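PDB 3N6Z: putative immunoglobulin A1 protease from Bacteroides ovatus, which is of unproven function, possibly a hydrolase cleaving immunoglobulin A1, and is built mainly as a parallel beta-solenoid. Local coordinates for residues K202-S206 / I358-S362; D101-H107 / D129-G134; I150-L154 / T165-V169; G188-S193 / R226-G232. All coordinates share one frame; numbering follows the deposited sequence.

Contact 1 (K202-S206 / I358-S362); sequences KNCYS and IFQWS
The ring of Tyr205 drives its edge into the face of Phe359, with Tyr205 CE1 over the centre of the Phe359 ring at 3.7 Å above its plane. This is a T-shaped aromatic pair, the planes standing at 81° and the centroids of the Tyr205 and Phe359 rings 5.0 Å apart. Tyr205 gets there with CG lodged between its backbone N and carbonyl carbon (chi1 71°), a torsion that sends the ring out to the 358-362 segment. Farther along the same ring, CG2 of Ile358 lies 4.0 Å from Tyr205 CZ and adds an aliphatic flank. Phe359 CZ also approaches the backbone, 3.3 Å from Asn203 O. Tyr205 OH ends at Ser362 OG, 2.7 Å away in a hydrogen bond that either hydroxyl could donate, and OG lies close to the plane of the tyrosine ring. Ser362 OG in turn accepts from Phe359 N (2.9 Å), a bond that spans the type I turn from Phe359 to Ser362. Trp349 packs edge-to-face with Phe359, while Tyr172 stacks on Tyr205. With an alanine at Phe359, the edge of Tyr205 would probably lose the ring face it rests on, and Trp349 its aromatic partner, opening a gap between them. Aromatic packing with one hydroxyl pair at its rim suits a buried seam: oily rings fill the space, and the serine satisfies the tyrosine hydroxyl while fastening the C-terminal turn onto strand 204-206, on one face of the solenoid.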
loop_
_atom_site.group_PDB
_atom_site.type_symbol
_atom_site.label_atom_id
_atom_site.label_comp_id
_atom_site.label_asym_id
_atom_site.label_seq_id
_atom_site.Cartn_x
_atom_site.Cartn_y
_atom_site.Cartn_z
ATOM N N LYS A 202 -7.939 3.723 0.665
ATOM C CA LYS A 202 -9.031 3.990 1.594
ATOM C C LYS A 202 -9.333 2.775 2.462
ATOM O O LYS A 202 -9.439 1.664 1.932
ATOM C CB LYS A 202 -10.287 4.378 0.807
ATOM C CG LYS A 202 -11.534 4.656 1.672
ATOM C CD LYS A 202 -12.748 5.051 0.855
ATOM C CE LYS A 202 -13.917 5.374 1.773
ATOM N NZ LYS A 202 -13.602 6.525 2.688
ATOM N N ASN A 203 -9.540 2.991 3.767
ATOM C CA ASN A 203 -9.906 1.926 4.681
ATOM C C ASN A 203 -8.880 0.773 4.640
ATOM O O ASN A 203 -9.229 -0.393 4.443
ATOM C CB ASN A 203 -11.346 1.428 4.429
ATOM C CG ASN A 203 -12.389 2.284 5.145
ATOM O OD1 ASN A 203 -12.229 2.638 6.336
ATOM N ND2 ASN A 203 -13.432 2.645 4.420
ATOM N N CYS A 204 -7.632 1.149 4.854
ATOM C CA CYS A 204 -6.517 0.207 4.896
ATOM C C CYS A 204 -5.658 0.400 6.115
ATOM O O CYS A 204 -5.587 1.469 6.691
ATOM C CB CYS A 204 -5.595 0.341 3.664
ATOM S SG CYS A 204 -6.399 -0.069 2.086
ATOM N N TYR A 205 -4.993 -0.655 6.540
ATOM C CA TYR A 205 -3.949 -0.539 7.549
ATOM C C TYR A 205 -2.735 -1.396 7.185
ATOM O O TYR A 205 -2.798 -2.300 6.340
ATOM C CB TYR A 205 -4.468 -0.900 8.959
ATOM C CG TYR A 205 -4.762 -2.358 9.215
ATOM C CD1 TYR A 205 -6.010 -2.878 8.945
ATOM C CD2 TYR A 205 -3.804 -3.211 9.756
ATOM C CE1 TYR A 205 -6.307 -4.224 9.194
ATOM C CE2 TYR A 205 -4.092 -4.548 10.047
ATOM C CZ TYR A 205 -5.348 -5.061 9.754
ATOM O OH TYR A 205 -5.658 -6.399 10.000
ATOM N N SER A 206 -1.625 -1.100 7.844
ATOM C CA SER A 206 -0.445 -1.926 7.747
ATOM C C SER A 206 0.287 -2.007 9.063
ATOM O O SER A 206 0.343 -1.019 9.807
ATOM C CB SER A 206 0.500 -1.382 6.687
ATOM O OG SER A 206 1.636 -2.199 6.475
ATOM N N ILE A 358 -8.179 -3.738 13.832
ATOM C CA ILE A 358 -8.036 -4.602 12.669
ATOM C C ILE A 358 -9.398 -4.684 11.968
ATOM O O ILE A 358 -10.324 -4.006 12.365
ATOM C CB ILE A 358 -7.424 -5.989 13.057
ATOM C CG1 ILE A 358 -8.340 -6.721 14.050
ATOM C CG2 ILE A 358 -6.009 -5.825 13.617
ATOM C CD1 ILE A 358 -7.903 -8.121 14.370
ATOM N N PHE A 359 -9.521 -5.495 10.928
ATOM C CA PHE A 359 -10.812 -5.683 10.315
ATOM C C PHE A 359 -11.527 -6.821 11.002
ATOM O O PHE A 359 -10.899 -7.723 11.569
ATOM C CB PHE A 359 -10.710 -6.008 8.808
ATOM C CG PHE A 359 -10.020 -4.954 7.966
ATOM C CD1 PHE A 359 -10.031 -3.611 8.276
ATOM C CD2 PHE A 359 -9.400 -5.358 6.803
ATOM C CE1 PHE A 359 -9.423 -2.687 7.444
ATOM C CE2 PHE A 359 -8.817 -4.447 5.939
ATOM C CZ PHE A 359 -8.811 -3.117 6.293
ATOM N N GLN A 360 -12.842 -6.835 10.841
ATOM C CA GLN A 360 -13.644 -7.913 11.406
ATOM C C GLN A 360 -13.253 -9.269 10.829
ATOM O O GLN A 360 -13.379 -10.286 11.503
ATOM C CB GLN A 360 -15.111 -7.588 11.224
ATOM C CG GLN A 360 -15.481 -6.463 12.202
ATOM C CD GLN A 360 -16.852 -5.937 12.053
ATOM O OE1 GLN A 360 -17.776 -6.683 11.738
ATOM N NE2 GLN A 360 -17.017 -4.622 12.273
ATOM N N TRP A 361 -12.730 -9.273 9.597
ATOM C CA TRP A 361 -12.291 -10.481 8.897
ATOM C C TRP A 361 -10.772 -10.710 8.891
ATOM O O TRP A 361 -10.303 -11.666 8.304
ATOM C CB TRP A 361 -12.815 -10.465 7.479
ATOM C CG TRP A 361 -12.548 -9.258 6.666
ATOM C CD1 TRP A 361 -13.386 -8.213 6.499
ATOM C CD2 TRP A 361 -11.384 -8.977 5.843
ATOM N NE1 TRP A 361 -12.826 -7.277 5.645
ATOM C CE2 TRP A 361 -11.621 -7.741 5.203
ATOM C CE3 TRP A 361 -10.202 -9.667 5.558
ATOM C CZ2 TRP A 361 -10.700 -7.160 4.312
ATOM C CZ3 TRP A 361 -9.298 -9.106 4.684
ATOM C CH2 TRP A 361 -9.556 -7.849 4.071
ATOM N N SER A 362 -9.993 -9.854 9.547
ATOM C CA SER A 362 -8.550 -10.037 9.619
ATOM C C SER A 362 -8.213 -11.359 10.267
ATOM O O SER A 362 -8.895 -11.802 11.213
ATOM C CB SER A 362 -7.875 -8.878 10.370
ATOM O OG SER A 362 -8.047 -7.631 9.703
#

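Contact 2 (D101-H107 / D129-G134); sequences DFDGDSH and DCRNVG
Arg131 meets Asp101 end-on in a salt bridge in which both NH1 and NH2 reach one oxygen. NH2 takes the syn lone pair of Asp101 OD1 at 2.9 Å, whereas NH1 reaches the same OD1 from above the carboxylate plane at 3.1 Å. The Asp103 side chain lies on the guanidinium, its CB over the centre of one face and its carboxylate plane 20° from that of the guanidinium; there the attraction is of charges alone, and a water bridges Asp103 OD2 to Arg131 NH2. Arg131 and Asp103 were each modelled in two conformers, so this geometry describes one of them. A second water joins Asp101 OD2 to Asp129 OD1, which probably eases the repulsion between the two carboxylates, and Asp129 also has Arg167 as a salt-bridge partner.

Among the side-chain hydrogen bonds outside the salt bridge, Asp103 OD1 is gripped from opposite faces by Asn132 ND2, at 3.0 Å, and by Asp105 N, which closes an Asx turn. The backbones form a parallel ladder, with Phe102 N to Asp129 O at 2.8 Å, Arg131 N to Phe102 O and Gly104 N to Arg131 O. Glycine is needed at 104, where a CB would collide with Asn132 O and Val133 CB.

On the other face of the sheet the contact is apolar: the Phe102 ring meets Cys130 SG obliquely, 4.0 Å from Phe102 CD1, and Val133 CB at its edge.

Both segments then turn a corner, at Ser106 and Asn132, into the next face of the solenoid, strands 107-110 and 133-136. Strand 71-75 flanks 100-105 on its far side, and 166-169 continues the stack beyond 125-131.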
loop_
_atom_site.group_PDB
_atom_site.type_symbol
_atom_site.label_atom_id
_atom_site.label_comp_id
_atom_site.label_asym_id
_atom_site.label_seq_id
_atom_site.Cartn_x
_atom_site.Cartn_y
_atom_site.Cartn_z
ATOM N N ASP A 101 -8.824 -5.979 -11.967
ATOM C CA ASP A 101 -9.807 -5.875 -10.889
ATOM C C ASP A 101 -9.612 -7.103 -10.013
ATOM O O ASP A 101 -9.786 -8.210 -10.467
ATOM C CB ASP A 101 -11.248 -5.799 -11.418
ATOM C CG ASP A 101 -12.226 -5.480 -10.328
ATOM O OD1 ASP A 101 -12.620 -6.421 -9.620
ATOM O OD2 ASP A 101 -12.567 -4.294 -10.155
ATOM N N PHE A 102 -9.259 -6.876 -8.752
ATOM C CA PHE A 102 -8.973 -7.944 -7.809
ATOM C C PHE A 102 -9.834 -7.771 -6.559
ATOM O O PHE A 102 -9.784 -6.729 -5.905
ATOM C CB PHE A 102 -7.481 -7.923 -7.433
ATOM C CG PHE A 102 -7.043 -9.123 -6.615
ATOM C CD1 PHE A 102 -7.195 -9.142 -5.245
ATOM C CD2 PHE A 102 -6.527 -10.247 -7.243
ATOM C CE1 PHE A 102 -6.806 -10.235 -4.490
ATOM C CE2 PHE A 102 -6.163 -11.345 -6.527
ATOM C CZ PHE A 102 -6.285 -11.328 -5.135
ATOM N N ASP A 103 -10.624 -8.790 -6.252
ATOM C CA ASP A 103 -11.443 -8.814 -5.044
ATOM C C ASP A 103 -11.014 -10.002 -4.194
ATOM O O ASP A 103 -11.220 -11.147 -4.573
ATOM C CB ASP A 103 -12.929 -8.913 -5.417
ATOM C CG ASP A 103 -13.848 -8.881 -4.212
ATOM O OD1 ASP A 103 -13.385 -8.600 -3.077
ATOM O OD2 ASP A 103 -15.064 -9.109 -4.432
ATOM N N GLY A 104 -10.431 -9.731 -3.042
ATOM C CA GLY A 104 -10.038 -10.791 -2.138
ATOM C C GLY A 104 -11.211 -11.438 -1.418
ATOM O O GLY A 104 -11.032 -12.445 -0.756
ATOM N N ASP A 105 -12.378 -10.794 -1.470
ATOM C CA ASP A 105 -13.583 -11.289 -0.787
ATOM C C ASP A 105 -13.304 -11.610 0.688
ATOM O O ASP A 105 -13.804 -12.611 1.216
ATOM C CB ASP A 105 -14.203 -12.485 -1.519
ATOM C CG ASP A 105 -15.618 -12.806 -1.033
ATOM O OD1 ASP A 105 -16.337 -11.872 -0.597
ATOM O OD2 ASP A 105 -16.000 -13.980 -1.118
ATOM N N SER A 106 -12.521 -10.744 1.332
ATOM C CA SER A 106 -12.227 -10.827 2.766
ATOM C C SER A 106 -11.393 -12.049 3.155
ATOM O O SER A 106 -11.498 -12.571 4.267
ATOM C CB SER A 106 -13.512 -10.726 3.612
ATOM O OG SER A 106 -14.218 -9.546 3.258
ATOM N N HIS A 107 -10.544 -12.475 2.236
ATOM C CA HIS A 107 -9.554 -13.506 2.472
ATOM C C HIS A 107 -8.159 -12.901 2.581
ATOM O O HIS A 107 -7.920 -11.734 2.230
ATOM C CB HIS A 107 -9.580 -14.564 1.360
ATOM C CG HIS A 107 -10.892 -15.249 1.218
ATOM N ND1 HIS A 107 -11.320 -16.232 2.078
ATOM C CD2 HIS A 107 -11.874 -15.089 0.310
ATOM C CE1 HIS A 107 -12.523 -16.640 1.696
ATOM N NE2 HIS A 107 -12.879 -15.970 0.626
ATOM N N ASP A 129 -8.472 -1.822 -9.627
ATOM C CA ASP A 129 -8.916 -1.866 -8.237
ATOM C C ASP A 129 -8.406 -3.126 -7.543
ATOM O O ASP A 129 -8.436 -4.225 -8.132
ATOM C CB ASP A 129 -10.454 -1.868 -8.131
ATOM C CG ASP A 129 -11.082 -0.546 -8.507
ATOM O OD1 ASP A 129 -11.325 -0.307 -9.708
ATOM O OD2 ASP A 129 -11.251 0.267 -7.580
ATOM N N CYS A 130 -8.018 -2.983 -6.287
ATOM C CA CYS A 130 -7.797 -4.108 -5.405
ATOM C C CYS A 130 -8.593 -3.827 -4.141
ATOM O O CYS A 130 -8.430 -2.752 -3.524
ATOM C CB CYS A 130 -6.316 -4.251 -5.092
ATOM S SG CYS A 130 -5.920 -5.577 -3.928
ATOM N N ARG A 131 -9.424 -4.777 -3.727
ATOM C CA ARG A 131 -10.253 -4.599 -2.554
ATOM C C ARG A 131 -10.366 -5.873 -1.751
ATOM O O ARG A 131 -10.285 -6.984 -2.289
ATOM C CB ARG A 131 -11.653 -4.096 -2.933
ATOM C CG ARG A 131 -12.450 -5.043 -3.839
ATOM C CD ARG A 131 -13.776 -4.388 -4.345
ATOM N NE ARG A 131 -14.429 -5.164 -5.399
ATOM C CZ ARG A 131 -13.903 -5.354 -6.607
ATOM N NH1 ARG A 131 -12.690 -4.891 -6.879
ATOM N NH2 ARG A 131 -14.547 -6.080 -7.519
ATOM N N ASN A 132 -10.616 -5.690 -0.465
ATOM C CA ASN A 132 -11.002 -6.782 0.416
ATOM C C ASN A 132 -9.987 -7.932 0.491
ATOM O O ASN A 132 -10.380 -9.098 0.530
ATOM C CB ASN A 132 -12.393 -7.333 0.055
ATOM C CG ASN A 132 -13.429 -6.244 -0.160
ATOM O OD1 ASN A 132 -13.531 -5.328 0.647
ATOM N ND2 ASN A 132 -14.200 -6.350 -1.252
ATOM N N VAL A 133 -8.693 -7.602 0.556
ATOM C CA VAL A 133 -7.656 -8.619 0.760
ATOM C C VAL A 133 -6.666 -8.170 1.832
ATOM O O VAL A 133 -6.308 -6.991 1.904
ATOM C CB VAL A 133 -6.938 -8.997 -0.569
ATOM C CG1 VAL A 133 -6.075 -7.838 -1.120
ATOM C CG2 VAL A 133 -6.098 -10.268 -0.414
ATOM N N GLY A 134 -6.182 -9.127 2.618
ATOM C CA GLY A 134 -5.056 -8.923 3.502
ATOM C C GLY A 134 -3.861 -9.718 3.059
ATOM O O GLY A 134 -4.008 -10.831 2.557
HETATM O O HOH W 1 -11.399 -2.258 -11.456
HETATM O O HOH W 2 -16.203 -7.981 -6.731
#

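Contact 3 (I150-L154 / T165-V169); sequences ITGYL and TGRIV
Thr151 OG1 donates to Tyr153 O at 2.8 Å, coming from above the carbonyl plane and tying together the corner at Gly152. The -163° chi1 of Thr151 sets OG1 opposite N and turns the methyl across, its CG2 lying 4.1 Å from Ile168 CD1. No hydrogen bond links the two segments; the rest is van der Waals packing, of aliphatic groups on one another and of Leu154 on the backbone. Ile150 and Ile168 slide past each other in opposite directions, Ile150 CG2 touching Ile168 CD1 at 3.7 Å. Leu154 comes in from the other end: its CD1 packs against Ile168 CG1 at 3.8 Å, and its CD2 is also close to the isoleucine. The chain of Leu154 leaves with CG trans to its N (chi1 -179°), which carries CD1 over the backbone of 165-169, 3.3 Å from Gly166 C. A glycine suits position 166, because a CB would point straight into that methyl and clash with it. Branched aliphatics suit the other places, since they can interlock in a buried interior; the CB of Arg167 is directed away from it, and its guanidinium bonds to Thr165 OG1 and Glu198 O and forms a salt bridge with Asp129.

Leu126 of strand 125-131 touches Thr151, Leu154 and Ile168. The contact thus lies inside the solenoid, where 153-154 and 166-169 both pair with 125-131, with Ile201 of strand 200-202 and Leu190 of strand 189-190 packing on Leu154 from the next coil.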
loop_
_atom_site.group_PDB
_atom_site.type_symbol
_atom_site.label_atom_id
_atom_site.label_comp_id
_atom_site.label_asym_id
_atom_site.label_seq_id
_atom_site.Cartn_x
_atom_site.Cartn_y
_atom_site.Cartn_z
ATOM N N ILE A 150 1.580 -4.427 -1.732
ATOM C CA ILE A 150 0.522 -4.662 -2.704
ATOM C C ILE A 150 0.932 -4.214 -4.112
ATOM O O ILE A 150 0.696 -4.937 -5.089
ATOM C CB ILE A 150 -0.820 -4.020 -2.260
ATOM C CG1 ILE A 150 -1.208 -4.555 -0.857
ATOM C CG2 ILE A 150 -1.926 -4.305 -3.300
ATOM C CD1 ILE A 150 -2.637 -4.257 -0.362
ATOM N N THR A 151 1.609 -3.077 -4.221
ATOM C CA THR A 151 2.036 -2.599 -5.531
ATOM C C THR A 151 3.202 -1.652 -5.424
ATOM O O THR A 151 3.427 -1.033 -4.371
ATOM C CB THR A 151 0.846 -1.963 -6.290
ATOM O OG1 THR A 151 1.143 -1.849 -7.678
ATOM C CG2 THR A 151 0.485 -0.594 -5.682
ATOM N N GLY A 152 3.917 -1.514 -6.525
ATOM C CA GLY A 152 4.956 -0.482 -6.662
ATOM C C GLY A 152 4.297 0.854 -6.901
ATOM O O GLY A 152 4.356 1.706 -6.019
ATOM N N TYR A 153 3.650 1.022 -8.050
ATOM C CA TYR A 153 2.793 2.169 -8.339
ATOM C C TYR A 153 1.345 1.786 -8.172
ATOM O O TYR A 153 0.905 0.735 -8.661
ATOM C CB TYR A 153 2.989 2.678 -9.778
ATOM C CG TYR A 153 4.060 3.698 -9.915
ATOM C CD1 TYR A 153 5.391 3.367 -9.788
ATOM C CD2 TYR A 153 3.714 5.032 -10.097
ATOM C CE1 TYR A 153 6.386 4.367 -9.882
ATOM C CE2 TYR A 153 4.658 6.008 -10.201
ATOM C CZ TYR A 153 5.976 5.701 -10.086
ATOM O OH TYR A 153 6.887 6.742 -10.160
ATOM N N LEU A 154 0.590 2.681 -7.525
ATOM C CA LEU A 154 -0.861 2.634 -7.506
ATOM C C LEU A 154 -1.355 3.730 -8.449
ATOM O O LEU A 154 -1.298 4.919 -8.138
ATOM C CB LEU A 154 -1.427 2.833 -6.117
ATOM C CG LEU A 154 -2.963 2.758 -6.025
ATOM C CD1 LEU A 154 -3.483 1.458 -6.627
ATOM C CD2 LEU A 154 -3.415 2.943 -4.570
ATOM N N THR A 165 -5.774 4.961 -13.620
ATOM C CA THR A 165 -5.760 5.238 -12.179
ATOM C C THR A 165 -5.909 3.909 -11.428
ATOM O O THR A 165 -6.287 2.887 -12.002
ATOM C CB THR A 165 -6.915 6.214 -11.763
ATOM O OG1 THR A 165 -8.181 5.603 -12.107
ATOM C CG2 THR A 165 -6.787 7.578 -12.463
ATOM N N GLY A 166 -5.598 3.926 -10.154
ATOM C CA GLY A 166 -5.689 2.729 -9.319
ATOM C C GLY A 166 -6.149 3.008 -7.917
ATOM O O GLY A 166 -5.835 4.053 -7.366
ATOM N N ARG A 167 -6.904 2.063 -7.336
ATOM C CA ARG A 167 -7.453 2.206 -6.000
ATOM C C ARG A 167 -7.233 0.921 -5.204
ATOM O O ARG A 167 -7.404 -0.192 -5.742
ATOM C CB ARG A 167 -8.932 2.496 -6.065
ATOM C CG ARG A 167 -9.243 3.839 -6.727
ATOM C CD ARG A 167 -10.628 3.907 -7.330
ATOM N NE ARG A 167 -10.744 2.996 -8.474
ATOM C CZ ARG A 167 -10.235 3.224 -9.691
ATOM N NH1 ARG A 167 -9.656 4.369 -9.983
ATOM N NH2 ARG A 167 -10.302 2.271 -10.618
ATOM N N ILE A 168 -6.892 1.090 -3.932
ATOM C CA ILE A 168 -6.769 -0.004 -2.972
ATOM C C ILE A 168 -7.689 0.340 -1.818
ATOM O O ILE A 168 -7.525 1.379 -1.159
ATOM C CB ILE A 168 -5.318 -0.221 -2.488
ATOM C CG1 ILE A 168 -4.444 -0.667 -3.674
ATOM C CG2 ILE A 168 -5.282 -1.243 -1.337
ATOM C CD1 ILE A 168 -2.939 -0.768 -3.356
ATOM N N VAL A 169 -8.659 -0.539 -1.539
ATOM C CA VAL A 169 -9.728 -0.262 -0.588
ATOM C C VAL A 169 -9.970 -1.510 0.304
ATOM O O VAL A 169 -10.073 -2.638 -0.211
ATOM C CB VAL A 169 -11.011 0.165 -1.353
ATOM C CG1 VAL A 169 -12.129 0.490 -0.401
ATOM C CG2 VAL A 169 -10.713 1.376 -2.260
#

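Contact 4 (G188-S193 / R226-G232); sequences GVLANS and RKVGVGG. With SO4 (sulfate ion), chain C.
Val189 and Arg226 lie side by side, their side chains pointing the same way, with Val189 CG2 4.1 Å from Arg226 CD. Arg226 is extended from CG to NE and carries its guanidinium past the valine to a sulfate, probably from the crystallisation liquor, donating NH1 to O4 at 2.8 Å and NH2 to O3, while Asp258 pairs with NH2. Val228 crosses Val189 at about a right angle, CG1 to CG1 at 3.8 Å.

On the opposite face Leu190 and Lys227 cross obliquely, Leu190 CG resting on the methylenes at Lys227 CD. The lysine then bends (chi2 65°, chi4 58°), folding its ammonium back into the loop that follows. There NZ donates to Val228 O at 2.8 Å and to Gly231 O at 2.7 Å, with Asp262 O a further partner. Asn192 lies across this loop, its ND2 donating to Val230 O at 2.9 Å with the acceptor near the amide plane; ND2 also bonds to Asp158. Gly231 and Gly232 suit their places because their backbone angles would jam any CB against the preceding carbonyl, and at Gly229 a CB would strike Asn192 CG.

Strands 189-190 and 224-227 are parallel neighbours from successive solenoid coils, joined by bonds such as Leu190 N to Arg226 O (2.8 Å) and Val228 N to Leu190 O. A methionine in place of Lys227 would probably leave the carbonyls of Val228 and Gly231 without their donor and the loop freer to shift. The chemistry is that of a buried ammonium probably stabilised by the carbonyl oxygens round it, so that the loop is likely to be held in shape by the lysine it surrounds.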
loop_
_atom_site.group_PDB
_atom_site.type_symbol
_atom_site.label_atom_id
_atom_site.label_comp_id
_atom_site.label_asym_id
_atom_site.label_seq_id
_atom_site.Cartn_x
_atom_site.Cartn_y
_atom_site.Cartn_z
ATOM N N GLY A 188 4.352 1.647 -3.010
ATOM C CA GLY A 188 5.548 2.495 -3.093
ATOM C C GLY A 188 5.201 3.937 -3.444
ATOM O O GLY A 188 5.586 4.890 -2.732
ATOM N N VAL A 189 4.442 4.091 -4.533
ATOM C CA VAL A 189 4.090 5.382 -5.102
ATOM C C VAL A 189 2.590 5.408 -5.416
ATOM O O VAL A 189 2.097 4.523 -6.107
ATOM C CB VAL A 189 4.909 5.682 -6.399
ATOM C CG1 VAL A 189 4.630 7.127 -6.855
ATOM C CG2 VAL A 189 6.413 5.428 -6.191
ATOM N N LEU A 190 1.898 6.424 -4.903
ATOM C CA LEU A 190 0.510 6.704 -5.237
ATOM C C LEU A 190 0.538 7.768 -6.338
ATOM O O LEU A 190 1.181 8.823 -6.182
ATOM C CB LEU A 190 -0.236 7.246 -4.002
ATOM C CG LEU A 190 -1.669 7.738 -4.171
ATOM C CD1 LEU A 190 -2.603 6.633 -4.749
ATOM C CD2 LEU A 190 -2.213 8.257 -2.809
ATOM N N ALA A 191 -0.160 7.495 -7.430
ATOM C CA ALA A 191 -0.321 8.439 -8.528
ATOM C C ALA A 191 -1.582 9.285 -8.327
ATOM O O ALA A 191 -1.943 9.599 -7.178
ATOM C CB ALA A 191 -0.262 7.709 -9.897
ATOM N N ASN A 192 -2.227 9.732 -9.408
ATOM C CA ASN A 192 -3.164 10.841 -9.323
ATOM C C ASN A 192 -4.501 10.566 -9.988
ATOM O O ASN A 192 -4.869 9.394 -10.251
ATOM C CB ASN A 192 -2.476 12.152 -9.750
ATOM C CG ASN A 192 -2.230 12.255 -11.247
ATOM O OD1 ASN A 192 -1.812 11.263 -11.895
ATOM N ND2 ASN A 192 -2.480 13.436 -11.803
ATOM N N SER A 193 -5.249 11.627 -10.259
ATOM C CA SER A 193 -6.643 11.529 -10.673
ATOM C C SER A 193 -6.817 12.333 -11.935
ATOM O O SER A 193 -6.308 13.442 -12.021
ATOM C CB SER A 193 -7.544 12.069 -9.557
ATOM O OG SER A 193 -7.304 11.323 -8.365
ATOM N N ARG A 226 5.604 7.631 -1.597
ATOM C CA ARG A 226 5.694 8.816 -2.420
ATOM C C ARG A 226 4.344 9.076 -3.088
ATOM O O ARG A 226 3.640 8.137 -3.442
ATOM C CB ARG A 226 6.804 8.577 -3.459
ATOM C CG ARG A 226 7.055 9.681 -4.464
ATOM C CD ARG A 226 8.049 9.177 -5.500
ATOM N NE ARG A 226 8.324 10.216 -6.492
ATOM C CZ ARG A 226 8.849 9.981 -7.688
ATOM N NH1 ARG A 226 9.253 8.758 -8.022
ATOM N NH2 ARG A 226 8.991 10.997 -8.547
ATOM N N LYS A 227 4.035 10.342 -3.303
ATOM C CA LYS A 227 2.867 10.801 -4.052
ATOM C C LYS A 227 3.304 11.626 -5.255
ATOM O O LYS A 227 4.047 12.611 -5.094
ATOM C CB LYS A 227 1.987 11.660 -3.138
ATOM C CG LYS A 227 0.787 12.279 -3.831
ATOM C CD LYS A 227 -0.240 11.254 -4.321
ATOM C CE LYS A 227 -1.490 11.886 -4.938
ATOM N NZ LYS A 227 -1.216 12.789 -6.089
ATOM N N VAL A 228 2.794 11.250 -6.423
ATOM C CA VAL A 228 3.031 11.957 -7.670
ATOM C C VAL A 228 1.734 12.466 -8.281
ATOM O O VAL A 228 0.651 11.921 -8.008
ATOM C CB VAL A 228 3.828 11.106 -8.690
ATOM C CG1 VAL A 228 5.180 10.677 -8.059
ATOM C CG2 VAL A 228 3.035 9.920 -9.209
ATOM N N GLY A 229 1.857 13.502 -9.106
ATOM C CA GLY A 229 0.726 14.135 -9.745
ATOM C C GLY A 229 -0.178 14.962 -8.829
ATOM O O GLY A 229 -0.081 14.935 -7.592
ATOM N N VAL A 230 -1.089 15.700 -9.470
ATOM C CA VAL A 230 -2.108 16.485 -8.810
ATOM C C VAL A 230 -3.401 15.673 -8.770
ATOM O O VAL A 230 -3.828 15.128 -9.799
ATOM C CB VAL A 230 -2.308 17.874 -9.519
ATOM C CG1 VAL A 230 -3.510 18.606 -8.980
ATOM C CG2 VAL A 230 -1.057 18.734 -9.331
ATOM N N GLY A 231 -4.019 15.650 -7.591
ATOM C CA GLY A 231 -5.227 14.871 -7.335
ATOM C C GLY A 231 -4.861 13.520 -6.718
ATOM O O GLY A 231 -3.804 12.961 -7.002
ATOM N N GLY A 232 -5.755 12.976 -5.892
ATOM C CA GLY A 232 -5.583 11.686 -5.218
ATOM C C GLY A 232 -5.495 11.851 -3.740
ATOM O O GLY A 232 -5.168 12.935 -3.225
HETATM S S SO4 C . 10.355 9.632 -11.648
HETATM O O1 SO4 C . 10.169 8.823 -12.854
HETATM O O2 SO4 C . 11.554 10.456 -11.748
HETATM O O3 SO4 C . 9.198 10.504 -11.481
HETATM O O4 SO4 C . 10.506 8.715 -10.531
HETATM O O HOH W 3 -6.243 16.154 -10.928
#

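Overall arrangement
Contacts 2, 3 and 4 follow the coils of one solenoid. Contacts 2 and 3 have centres about 12 Å apart and are joined by the probable hydrogen bond from Cys130 N to Arg167 O and by the Asp129-Arg167 salt bridge. Contact 4 lies about 10 Å beyond contact 3, centre to centre, its Val189 probably hydrogen-bonded to Gly152 and Leu154. Contact 1 brings the C-terminal segment back over another face: Trp361 packs on Ser106 and Asn132 of contact 2, about 11 Å away between centres. Contacts 1 and 4 are about 22 Å apart, centre to centre. No active site is identified; the bound sulfate, and a glycerol about 5 Å from Gly231, lie at contact 4, both probably from the crystallisation liquor.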